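PDB 5UBA: pseudouridylate synthase RPUSD4, mitochondrial from Homo sapiens, which isomerises uridine to pseudouridine in mitochondrial RNAs, including 16S ribosomal RNA, a modification required for assembly of that rRNA into a functional mitochondrial ribosome. Local coordinates for residues G28-D33 / L271-P276; L64-M67 / K72-P75; H77-L82 / H100-L105; H204-F207 / C211-L214. All coordinates share one frame; numbering follows the deposited sequence. Where two conformers were deposited one is given.

Interaction 1. Residues G28-D33 / L271-P276; sequences GILHQD and LVCKLP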
loop_
_atom_site.group_PDB
_atom_site.type_symbol
_atom_site.label_atom_id
_atom_site.label_comp_id
_atom_site.label_asym_id
_atom_site.label_seq_id
_atom_site.Cartn_x
_atom_site.Cartn_y
_atom_site.Cartn_z
ATOM N N GLY A 28 -9.821 -4.223 15.936
ATOM C CA GLY A 28 -9.580 -3.111 15.037
ATOM C C GLY A 28 -10.567 -2.936 13.904
ATOM O O GLY A 28 -10.340 -2.116 13.025
ATOM N N ILE A 29 -11.663 -3.679 13.911
ATOM C CA ILE A 29 -12.649 -3.571 12.834
ATOM C C ILE A 29 -13.064 -2.128 12.609
ATOM O O ILE A 29 -13.365 -1.383 13.547
ATOM C CB ILE A 29 -13.889 -4.469 13.093
ATOM C CG1 ILE A 29 -13.521 -5.929 12.824
ATOM C CG2 ILE A 29 -15.073 -4.078 12.212
ATOM C CD1 ILE A 29 -14.582 -6.909 13.255
ATOM N N LEU A 30 -13.048 -1.729 11.340
ATOM C CA LEU A 30 -13.388 -0.374 10.925
ATOM C C LEU A 30 -14.842 -0.180 10.553
ATOM O O LEU A 30 -15.362 0.934 10.637
ATOM C CB LEU A 30 -12.541 0.008 9.701
ATOM C CG LEU A 30 -11.046 -0.107 9.889
ATOM C CD1 LEU A 30 -10.343 0.186 8.572
ATOM C CD2 LEU A 30 -10.563 0.875 10.937
ATOM N N HIS A 31 -15.473 -1.241 10.064
ATOM C CA HIS A 31 -16.866 -1.197 9.611
ATOM C C HIS A 31 -17.440 -2.591 9.534
ATOM O O HIS A 31 -16.767 -3.513 9.103
ATOM C CB HIS A 31 -16.943 -0.557 8.220
ATOM C CG HIS A 31 -18.321 -0.557 7.634
ATOM N ND1 HIS A 31 -19.245 0.426 7.912
ATOM C CD2 HIS A 31 -18.937 -1.432 6.808
ATOM C CE1 HIS A 31 -20.365 0.162 7.261
ATOM N NE2 HIS A 31 -20.209 -0.965 6.596
ATOM N N GLN A 32 -18.692 -2.724 9.970
ATOM C CA GLN A 32 -19.421 -3.964 9.863
ATOM C C GLN A 32 -20.840 -3.679 9.418
ATOM O O GLN A 32 -21.492 -2.742 9.926
ATOM C CB GLN A 32 -19.387 -4.658 11.239
ATOM C CG GLN A 32 -19.611 -6.138 11.161
ATOM C CD GLN A 32 -19.216 -6.895 12.413
ATOM O OE1 GLN A 32 -18.640 -6.337 13.367
ATOM N NE2 GLN A 32 -19.520 -8.180 12.415
ATOM N N ASP A 33 -21.309 -4.446 8.438
ATOM C CA ASP A 33 -22.747 -4.452 8.087
ATOM C C ASP A 33 -23.159 -5.859 7.687
ATOM O O ASP A 33 -22.377 -6.800 7.853
ATOM C CB ASP A 33 -23.081 -3.363 7.058
ATOM C CG ASP A 33 -22.391 -3.545 5.714
ATOM O OD1 ASP A 33 -22.177 -4.681 5.236
ATOM O OD2 ASP A 33 -22.112 -2.494 5.092
ATOM N N LEU A 271 -14.681 4.439 3.554
ATOM C CA LEU A 271 -13.970 3.746 4.634
ATOM C C LEU A 271 -12.622 4.393 4.826
ATOM O O LEU A 271 -11.873 4.559 3.847
ATOM C CB LEU A 271 -13.771 2.275 4.253
ATOM C CG LEU A 271 -15.069 1.491 4.002
ATOM C CD1 LEU A 271 -14.828 0.234 3.207
ATOM C CD2 LEU A 271 -15.791 1.102 5.284
ATOM N N VAL A 272 -12.290 4.790 6.052
ATOM C CA VAL A 272 -10.997 5.415 6.333
ATOM C C VAL A 272 -10.378 4.763 7.558
ATOM O O VAL A 272 -11.096 4.505 8.531
ATOM C CB VAL A 272 -11.132 6.936 6.532
ATOM C CG1 VAL A 272 -9.804 7.569 6.967
ATOM C CG2 VAL A 272 -11.651 7.587 5.254
ATOM N N CYS A 273 -9.057 4.530 7.510
ATOM C CA CYS A 273 -8.290 3.850 8.560
ATOM C C CYS A 273 -7.214 4.767 9.124
ATOM O O CYS A 273 -6.417 5.347 8.373
ATOM C CB CYS A 273 -7.621 2.572 8.007
ATOM S SG CYS A 273 -6.906 1.532 9.274
ATOM N N LYS A 274 -7.155 4.846 10.459
ATOM C CA LYS A 274 -6.059 5.529 11.137
ATOM C C LYS A 274 -4.704 5.021 10.683
ATOM O O LYS A 274 -4.521 3.840 10.360
ATOM C CB LYS A 274 -6.143 5.325 12.670
ATOM C CG LYS A 274 -5.881 3.908 13.140
ATOM C CD LYS A 274 -6.029 3.725 14.649
ATOM C CE LYS A 274 -5.845 2.267 15.049
ATOM N NZ LYS A 274 -4.518 1.711 14.661
ATOM N N LEU A 275 -3.709 5.910 10.750
ATOM C CA LEU A 275 -2.355 5.500 10.474
ATOM C C LEU A 275 -1.825 4.621 11.598
ATOM O O LEU A 275 -2.210 4.825 12.774
ATOM C CB LEU A 275 -1.432 6.716 10.372
ATOM C CG LEU A 275 -1.562 7.608 9.145
ATOM C CD1 LEU A 275 -0.834 8.933 9.367
ATOM C CD2 LEU A 275 -1.048 6.893 7.918
ATOM N N PRO A 276 -0.936 3.683 11.278
ATOM C CA PRO A 276 -0.284 2.906 12.347
ATOM C C PRO A 276 0.601 3.795 13.208
ATOM O O PRO A 276 1.124 4.799 12.736
ATOM C CB PRO A 276 0.560 1.869 11.609
ATOM C CG PRO A 276 0.317 2.055 10.160
ATOM C CD PRO A 276 -0.493 3.279 9.931
#

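Interaction 2. Residues L64-M67 / K72-P75; sequences LAKM and KAEP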
loop_
_atom_site.group_PDB
_atom_site.type_symbol
_atom_site.label_atom_id
_atom_site.label_comp_id
_atom_site.label_asym_id
_atom_site.label_seq_id
_atom_site.Cartn_x
_atom_site.Cartn_y
_atom_site.Cartn_z
ATOM N N LEU A 64 -12.116 -15.912 12.107
ATOM C CA LEU A 64 -12.740 -14.615 12.299
ATOM C C LEU A 64 -14.265 -14.693 12.076
ATOM O O LEU A 64 -15.045 -14.068 12.790
ATOM C CB LEU A 64 -12.092 -13.578 11.349
ATOM C CG LEU A 64 -12.554 -12.130 11.408
ATOM C CD1 LEU A 64 -12.364 -11.540 12.788
ATOM C CD2 LEU A 64 -11.785 -11.292 10.389
ATOM N N ALA A 65 -14.662 -15.487 11.083
ATOM C CA ALA A 65 -16.076 -15.672 10.780
ATOM C C ALA A 65 -16.827 -16.226 11.989
ATOM O O ALA A 65 -17.846 -15.675 12.384
ATOM C CB ALA A 65 -16.252 -16.568 9.577
ATOM N N LYS A 66 -16.274 -17.289 12.580
ATOM C CA LYS A 66 -16.885 -17.931 13.740
ATOM C C LYS A 66 -16.810 -17.027 14.967
ATOM O O LYS A 66 -17.722 -16.994 15.789
ATOM C CB LYS A 66 -16.266 -19.312 13.993
ATOM C CG LYS A 66 -16.592 -20.309 12.886
ATOM C CD LYS A 66 -16.264 -21.738 13.281
ATOM C CE LYS A 66 -16.381 -22.698 12.107
ATOM N NZ LYS A 66 -17.783 -22.868 11.645
ATOM N N MET A 67 -15.735 -16.258 15.080
ATOM C CA MET A 67 -15.596 -15.303 16.168
ATOM C C MET A 67 -16.665 -14.223 16.127
ATOM O O MET A 67 -17.120 -13.761 17.162
ATOM C CB MET A 67 -14.199 -14.678 16.110
ATOM C CG MET A 67 -13.714 -14.058 17.384
ATOM S SD MET A 67 -11.958 -13.739 17.144
ATOM C CE MET A 67 -11.241 -15.348 17.424
ATOM N N LYS A 72 -21.655 -21.714 13.696
ATOM C CA LYS A 72 -22.252 -22.092 12.405
ATOM C C LYS A 72 -21.722 -21.296 11.216
ATOM O O LYS A 72 -21.993 -21.651 10.070
ATOM C CB LYS A 72 -23.784 -21.987 12.462
ATOM C CG LYS A 72 -24.449 -22.989 13.411
ATOM C CD LYS A 72 -24.146 -24.419 13.027
ATOM C CE LYS A 72 -25.110 -25.399 13.681
ATOM N NZ LYS A 72 -24.743 -26.781 13.266
ATOM N N ALA A 73 -20.954 -20.238 11.480
ATOM C CA ALA A 73 -20.492 -19.341 10.413
ATOM C C ALA A 73 -19.494 -20.011 9.455
ATOM O O ALA A 73 -18.563 -20.691 9.881
ATOM C CB ALA A 73 -19.905 -18.088 11.030
ATOM N N GLU A 74 -19.713 -19.832 8.144
ATOM C CA GLU A 74 -18.767 -20.282 7.135
ATOM C C GLU A 74 -17.757 -19.167 6.943
ATOM O O GLU A 74 -18.017 -18.057 7.397
ATOM C CB GLU A 74 -19.487 -20.611 5.821
ATOM C CG GLU A 74 -20.342 -21.872 5.922
ATOM C CD GLU A 74 -19.495 -23.119 6.122
ATOM O OE1 GLU A 74 -19.654 -23.806 7.165
ATOM O OE2 GLU A 74 -18.656 -23.407 5.235
ATOM N N PRO A 75 -16.621 -19.464 6.280
ATOM C CA PRO A 75 -15.533 -18.462 6.265
ATOM C C PRO A 75 -15.891 -17.143 5.585
ATOM O O PRO A 75 -16.715 -17.112 4.670
ATOM C CB PRO A 75 -14.400 -19.179 5.520
ATOM C CG PRO A 75 -14.680 -20.649 5.726
ATOM C CD PRO A 75 -16.168 -20.755 5.730
HETATM O O HOH W 1 -17.685 -24.592 9.356
#

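Interaction 3. Residues H77-L82 / H100-L105; sequences HLCHRL and HQVQEL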
loop_
_atom_site.group_PDB
_atom_site.type_symbol
_atom_site.label_atom_id
_atom_site.label_comp_id
_atom_site.label_asym_id
_atom_site.label_seq_id
_atom_site.Cartn_x
_atom_site.Cartn_y
_atom_site.Cartn_z
ATOM N N HIS A 77 -14.854 -14.116 3.041
ATOM C CA HIS A 77 -14.256 -14.115 1.724
ATOM C C HIS A 77 -13.461 -12.850 1.453
ATOM O O HIS A 77 -13.903 -11.742 1.757
ATOM C CB HIS A 77 -15.368 -14.194 0.680
ATOM C CG HIS A 77 -16.185 -15.431 0.806
ATOM N ND1 HIS A 77 -15.881 -16.586 0.126
ATOM C CD2 HIS A 77 -17.273 -15.703 1.558
ATOM C CE1 HIS A 77 -16.748 -17.527 0.461
ATOM N NE2 HIS A 77 -17.600 -17.019 1.330
ATOM N N LEU A 78 -12.317 -13.054 0.822
ATOM C CA LEU A 78 -11.483 -11.963 0.298
ATOM C C LEU A 78 -12.214 -11.245 -0.836
ATOM O O LEU A 78 -12.890 -11.884 -1.669
ATOM C CB LEU A 78 -10.175 -12.505 -0.275
ATOM C CG LEU A 78 -9.204 -13.199 0.683
ATOM C CD1 LEU A 78 -8.050 -13.834 -0.077
ATOM C CD2 LEU A 78 -8.713 -12.227 1.751
ATOM N N CYS A 79 -12.089 -9.919 -0.838
ATOM C CA CYS A 79 -12.591 -9.066 -1.941
ATOM C C CYS A 79 -11.525 -8.359 -2.766
ATOM O O CYS A 79 -11.829 -7.861 -3.841
ATOM C CB CYS A 79 -13.506 -8.013 -1.355
ATOM S SG CYS A 79 -14.985 -8.680 -0.548
ATOM N N HIS A 80 -10.328 -8.216 -2.222
ATOM C CA HIS A 80 -9.202 -7.545 -2.856
ATOM C C HIS A 80 -7.970 -7.838 -2.021
ATOM O O HIS A 80 -8.070 -8.368 -0.910
ATOM C CB HIS A 80 -9.437 -6.036 -2.968
ATOM C CG HIS A 80 -9.506 -5.331 -1.656
ATOM N ND1 HIS A 80 -8.601 -4.346 -1.307
ATOM C CD2 HIS A 80 -10.384 -5.431 -0.627
ATOM C CE1 HIS A 80 -8.935 -3.863 -0.122
ATOM N NE2 HIS A 80 -9.980 -4.534 0.332
ATOM N N ARG A 81 -6.813 -7.493 -2.547
ATOM C CA ARG A 81 -5.566 -7.842 -1.866
ATOM C C ARG A 81 -4.788 -6.584 -1.512
ATOM O O ARG A 81 -4.929 -5.545 -2.158
ATOM C CB ARG A 81 -4.740 -8.814 -2.735
ATOM C CG ARG A 81 -3.876 -8.204 -3.835
ATOM C CD ARG A 81 -4.655 -7.396 -4.851
ATOM N N LEU A 82 -4.024 -6.687 -0.436
ATOM C CA LEU A 82 -3.004 -5.724 -0.046
ATOM C C LEU A 82 -1.715 -6.486 0.097
ATOM O O LEU A 82 -1.726 -7.650 0.491
ATOM C CB LEU A 82 -3.314 -5.092 1.313
ATOM C CG LEU A 82 -4.490 -4.140 1.449
ATOM C CD1 LEU A 82 -4.548 -3.602 2.870
ATOM C CD2 LEU A 82 -4.423 -3.020 0.426
ATOM N N HIS A 100 -17.582 -11.638 -4.972
ATOM C CA HIS A 100 -17.410 -11.503 -6.418
ATOM C C HIS A 100 -17.857 -10.132 -6.912
ATOM O O HIS A 100 -17.190 -9.551 -7.773
ATOM C CB HIS A 100 -18.173 -12.598 -7.178
ATOM C CG HIS A 100 -17.547 -13.945 -7.057
ATOM N ND1 HIS A 100 -18.210 -15.103 -7.404
ATOM C CD2 HIS A 100 -16.325 -14.326 -6.617
ATOM C CE1 HIS A 100 -17.416 -16.137 -7.189
ATOM N NE2 HIS A 100 -16.268 -15.693 -6.711
ATOM N N GLN A 101 -18.951 -9.630 -6.356
ATOM C CA GLN A 101 -19.457 -8.293 -6.723
ATOM C C GLN A 101 -18.421 -7.204 -6.410
ATOM O O GLN A 101 -18.100 -6.338 -7.248
ATOM C CB GLN A 101 -20.763 -8.022 -6.007
ATOM C CG GLN A 101 -21.494 -6.791 -6.488
ATOM C CD GLN A 101 -22.792 -6.564 -5.741
ATOM O OE1 GLN A 101 -23.464 -7.518 -5.333
ATOM N NE2 GLN A 101 -23.154 -5.308 -5.559
ATOM N N VAL A 102 -17.837 -7.288 -5.224
ATOM C CA VAL A 102 -16.818 -6.317 -4.826
ATOM C C VAL A 102 -15.546 -6.450 -5.663
ATOM O O VAL A 102 -14.969 -5.429 -6.052
ATOM C CB VAL A 102 -16.513 -6.401 -3.314
ATOM C CG1 VAL A 102 -15.440 -5.381 -2.929
ATOM C CG2 VAL A 102 -17.780 -6.097 -2.536
ATOM N N GLN A 103 -15.104 -7.676 -5.928
ATOM C CA GLN A 103 -13.970 -7.943 -6.808
ATOM C C GLN A 103 -14.212 -7.280 -8.174
ATOM O O GLN A 103 -13.296 -6.669 -8.722
ATOM C CB GLN A 103 -13.745 -9.452 -6.971
ATOM C CG GLN A 103 -13.197 -10.158 -5.736
ATOM C CD GLN A 103 -13.457 -11.658 -5.746
ATOM O OE1 GLN A 103 -13.570 -12.263 -6.812
ATOM N NE2 GLN A 103 -13.545 -12.264 -4.560
ATOM N N GLU A 104 -15.449 -7.385 -8.667
ATOM C CA GLU A 104 -15.800 -6.787 -9.971
ATOM C C GLU A 104 -15.760 -5.256 -9.916
ATOM O O GLU A 104 -15.338 -4.629 -10.888
ATOM C CB GLU A 104 -17.157 -7.318 -10.436
ATOM C CG GLU A 104 -17.660 -6.855 -11.800
ATOM C CD GLU A 104 -16.836 -7.327 -12.973
ATOM O OE1 GLU A 104 -15.850 -8.096 -12.837
ATOM O OE2 GLU A 104 -17.198 -6.891 -14.102
ATOM N N LEU A 105 -16.172 -4.655 -8.800
ATOM C CA LEU A 105 -16.011 -3.214 -8.615
ATOM C C LEU A 105 -14.549 -2.797 -8.721
ATOM O O LEU A 105 -14.238 -1.758 -9.347
ATOM C CB LEU A 105 -16.613 -2.744 -7.293
ATOM C CG LEU A 105 -18.127 -2.878 -7.098
ATOM C CD1 LEU A 105 -18.570 -2.492 -5.707
ATOM C CD2 LEU A 105 -18.870 -2.060 -8.152
#

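Interaction 4. Residues H204-F207 / C211-L214; sequences HLSF and CPIL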
loop_
_atom_site.group_PDB
_atom_site.type_symbol
_atom_site.label_atom_id
_atom_site.label_comp_id
_atom_site.label_asym_id
_atom_site.label_seq_id
_atom_site.Cartn_x
_atom_site.Cartn_y
_atom_site.Cartn_z
ATOM N N HIS A 204 6.395 3.490 -9.263
ATOM C CA HIS A 204 6.173 4.833 -9.795
ATOM C C HIS A 204 6.839 5.915 -8.947
ATOM O O HIS A 204 7.434 6.852 -9.476
ATOM C CB HIS A 204 4.689 5.102 -9.939
ATOM C CG HIS A 204 4.106 4.562 -11.200
ATOM N ND1 HIS A 204 2.756 4.581 -11.445
ATOM C CD2 HIS A 204 4.692 4.070 -12.318
ATOM C CE1 HIS A 204 2.530 4.116 -12.666
ATOM N NE2 HIS A 204 3.686 3.791 -13.216
ATOM N N LEU A 205 6.762 5.813 -7.622
ATOM C CA LEU A 205 7.414 6.816 -6.767
ATOM C C LEU A 205 8.944 6.762 -6.869
ATOM O O LEU A 205 9.602 7.804 -6.983
ATOM C CB LEU A 205 6.995 6.631 -5.303
ATOM C CG LEU A 205 5.679 7.261 -4.905
ATOM C CD1 LEU A 205 5.232 6.755 -3.544
ATOM C CD2 LEU A 205 5.753 8.778 -4.892
ATOM N N SER A 206 9.515 5.560 -6.809
ATOM C CA SER A 206 10.977 5.416 -6.785
ATOM C C SER A 206 11.573 5.742 -8.141
ATOM O O SER A 206 12.457 6.591 -8.223
ATOM C CB SER A 206 11.396 4.023 -6.354
ATOM O OG SER A 206 12.810 4.015 -6.290
ATOM N N PHE A 207 11.085 5.093 -9.186
ATOM C CA PHE A 207 11.714 5.204 -10.505
ATOM C C PHE A 207 11.139 6.371 -11.291
ATOM O O PHE A 207 11.884 7.031 -12.038
ATOM C CB PHE A 207 11.560 3.889 -11.264
ATOM C CG PHE A 207 12.278 2.734 -10.633
ATOM C CD1 PHE A 207 13.654 2.769 -10.460
ATOM C CD2 PHE A 207 11.599 1.609 -10.231
ATOM C CE1 PHE A 207 14.331 1.701 -9.877
ATOM C CE2 PHE A 207 12.268 0.533 -9.643
ATOM C CZ PHE A 207 13.628 0.584 -9.456
ATOM N N CYS A 211 11.510 9.487 -5.650
ATOM C CA CYS A 211 11.054 9.725 -4.295
ATOM C C CYS A 211 10.612 8.401 -3.690
ATOM O O CYS A 211 9.419 8.191 -3.470
ATOM C CB CYS A 211 9.913 10.736 -4.244
ATOM S SG CYS A 211 10.362 12.414 -4.786
ATOM N N PRO A 212 11.573 7.511 -3.403
ATOM C CA PRO A 212 11.144 6.212 -2.872
ATOM C C PRO A 212 10.467 6.338 -1.522
ATOM O O PRO A 212 10.744 7.237 -0.727
ATOM C CB PRO A 212 12.434 5.410 -2.750
ATOM C CG PRO A 212 13.503 6.442 -2.660
ATOM C CD PRO A 212 13.037 7.647 -3.428
ATOM N N ILE A 213 9.562 5.412 -1.257
ATOM C CA ILE A 213 8.918 5.384 0.047
ATOM C C ILE A 213 9.947 5.077 1.133
ATOM O O ILE A 213 10.855 4.257 0.917
ATOM C CB ILE A 213 7.786 4.336 0.030
ATOM C CG1 ILE A 213 6.723 4.728 -1.010
ATOM C CG2 ILE A 213 7.159 4.162 1.400
ATOM C CD1 ILE A 213 5.597 3.746 -1.119
ATOM N N LEU A 214 9.784 5.716 2.292
ATOM C CA LEU A 214 10.618 5.472 3.454
ATOM C C LEU A 214 10.529 3.987 3.823
ATOM O O LEU A 214 9.421 3.455 3.969
ATOM C CB LEU A 214 10.171 6.313 4.641
ATOM C CG LEU A 214 10.957 6.148 5.945
ATOM C CD1 LEU A 214 12.415 6.558 5.797
ATOM C CD2 LEU A 214 10.294 6.972 7.030
#

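Interaction 1. Residues G28-D33 / L271-P276
Leu30 and Cys273 meet through their side chains: the CD1 branch of Leu30 lies 3.7 Å from Cys273 CB and, at 3.8 Å, also reaches Cys273 SG. The second branch only grazes the sulfur, with Leu30 CD2 4.1 Å from Cys273 SG. A further apolar touch comes from Leu271, whose CD2 approaches His31 CB at 3.6 Å and meets the imidazole obliquely at its CG. The two side chains cross at about a right angle, and the histidine atoms touched, CB and CG, are at its root.

Between the two segments themselves no hydrogen bond is made. Asp33, just past the end of strand 31-32, helps to fix the rotation of the imidazole. His31 has CG anti to the backbone N (chi1 176°), which places the ring where NE2 donates to Asp33 OD2 over 2.9 Å, nearly straight at 171° and in the ring plane, although it meets the oxygen from above the carboxylate plane. With an alanine here, Asp33 OD2 would probably lose its histidine donor and Leu271 CD2 the ring carbon it leans on.

Asp33 OD1 is in turn held by the backbone N of Asn35 and Leu36. Leu30 and His31 both face Val38 as a classic beta bulge beside strand 36-41. Leu30, Leu271 and Cys273 gather on Val89 of strand 89-93, so the contact joins the edge of the four-stranded antiparallel sheet to strand 269-272 of the larger mixed sheet.

Interaction 2. Residues L64-M67 / K72-P75
Ala65 lays its methyl against the backbone of the returning chain: CB is 3.2 Å from Glu74 O, a close approach, and 3.9 Å from Pro75 CA. The motif is a helix followed by a loop that doubles back along it: helix 57-69 ends, the chain reverses, and residues 72-75 run back beside the last turns before strand 77-78 of the pseudouridine synthase domain begins. The approach is mutual, since Ala73 turns its own methyl inward and Ala73 CB sits 3.4 Å from Ala65 O. Between the methyls the gap is wider, with CB of Ala65 4.2 Å from CB of Ala73. The short side chains of Ala65 and Ala73 are consistent with so near an approach of helix and loop, Ala65 CA and Pro75 CA being 5.3 Å apart.

On the outer side the contact turns polar. Lys66 leaves the helix with CG anti to its carbonyl carbon, runs extended through its middle torsions and bends only at the last (chi4 -68°), which carries NZ over the loop. There the ammonium serves several acceptors: the backbone O of His71 just outside the segment, Ala73 O and a water. Glu74, although of opposite charge, does not touch the ammonium directly; the water accepts from Lys66 NZ and donates to Glu74 OE1 at 3.0 Å. These bonds tie the exposed lysine to the loop, whereas the alanine contact behind it is more buried, with Ala65 also touching Trp94. In the direct bond, Lys66 NZ stands 2.9 Å from Ala73 O and is tilted 26° from the carbonyl plane.

Interaction 3. Residues H77-L82 / H100-L105
Gln103 supplies the polar part of the contact. Its NE2 donates to Leu78 O at 3.0 Å, with a bent N-H...O angle of 143°. The oxygen lies close to the amide plane of the glutamine, while the nitrogen stands 23° off the plane of the Leu78 carbonyl. CG is anti to the carbonyl carbon of Gln103 (chi1 -71°), and from there the extended chain runs across the loop, bringing the amide over the strand end. On the way its aliphatic part passes the next carbonyl, with Gln103 CG 3.3 Å from Cys79 O.

The apolar part is carried by Cys79 and Val102. One branch of the valine, CG1, comes to 3.6 Å from Cys79 CB, and the sulfur rests alongside, with Cys79 SG 3.9 Å from Val102 CB. Cys79 also touches Ala93 of strand 89-93, which places it between that strand and helix 96-107. An alanine in place of Gln103 would probably leave Leu78 O without this donor and open a gap beside Cys79 O.

Outside the pair, His80 stacks its ring on Phe106 of the same helix, and its NE2 accepts a hydrogen bond from the backbone N of Val91 in strand 89-93. Strand 77-78 thus ends against helix 96-107 just as the chain enters His80-Arg81-Leu82-Asp83, the RluA-family signature that carries Asp83, the catalytic aspartate by similarity.

Interaction 4. Residues H204-F207 / C211-L214
Leu205 and Ile213 cross obliquely, each offering one branch: Leu205 CD1 lies 3.6 Å from Ile213 CG1 and 3.9 Å from Ile213 CD1. Ile213 has CG1 anti to its carbonyl carbon (chi1 -62°), which brings that arm back toward the helix. Nearer the backbone, the side chain of Leu205 lies over the loop, with Leu205 CB 3.4 Å from Cys211 O.

One residue on, Ser206 lies beside CB of Pro212, its OG 3.8 Å from that atom. That approach is van der Waals only; the hydroxyl has its hydrogen bond with Tyr219 O.

Helix 200-209 widens into a pi-type turn here, and the chain then reverses onto its end and runs on along strand 112-120 of the mixed sheet in the pseudouridine synthase fold. Pro212 bonds by its backbone to Val120 and Leu214 to Ile118, while Leu205 and Cys211 both touch Thr119. The reversal is fastened by Cys211 N, which donates to Leu205 O at 2.9 Å with an N-H...O angle of 164°, the nitrogen tilted 33° from the carbonyl plane. Pro212 also packs on Ser220, a residue of the calcium site.

Interactions 1 and 3 both reach the four-stranded antiparallel sheet, at its outermost strands 31-32 and 77-78; their centres are about 17 Å apart and their nearest atoms about 7 Å. Interaction 2 adjoins interaction 3 in sequence, its returning loop leading from helix 57-69 to strand 77-78. Interaction 4 stands on the other side of the chain's centre, its centre about 40 Å from that of interaction 2. The side chain of Asp83, the active-site residue by similarity, lies about 9 Å from that of Ile213 in interaction 4 and about 12 Å from that of Leu78 in interaction 3, neither a direct contact. The calcium ion lies about 8 Å from the Ser206 side chain.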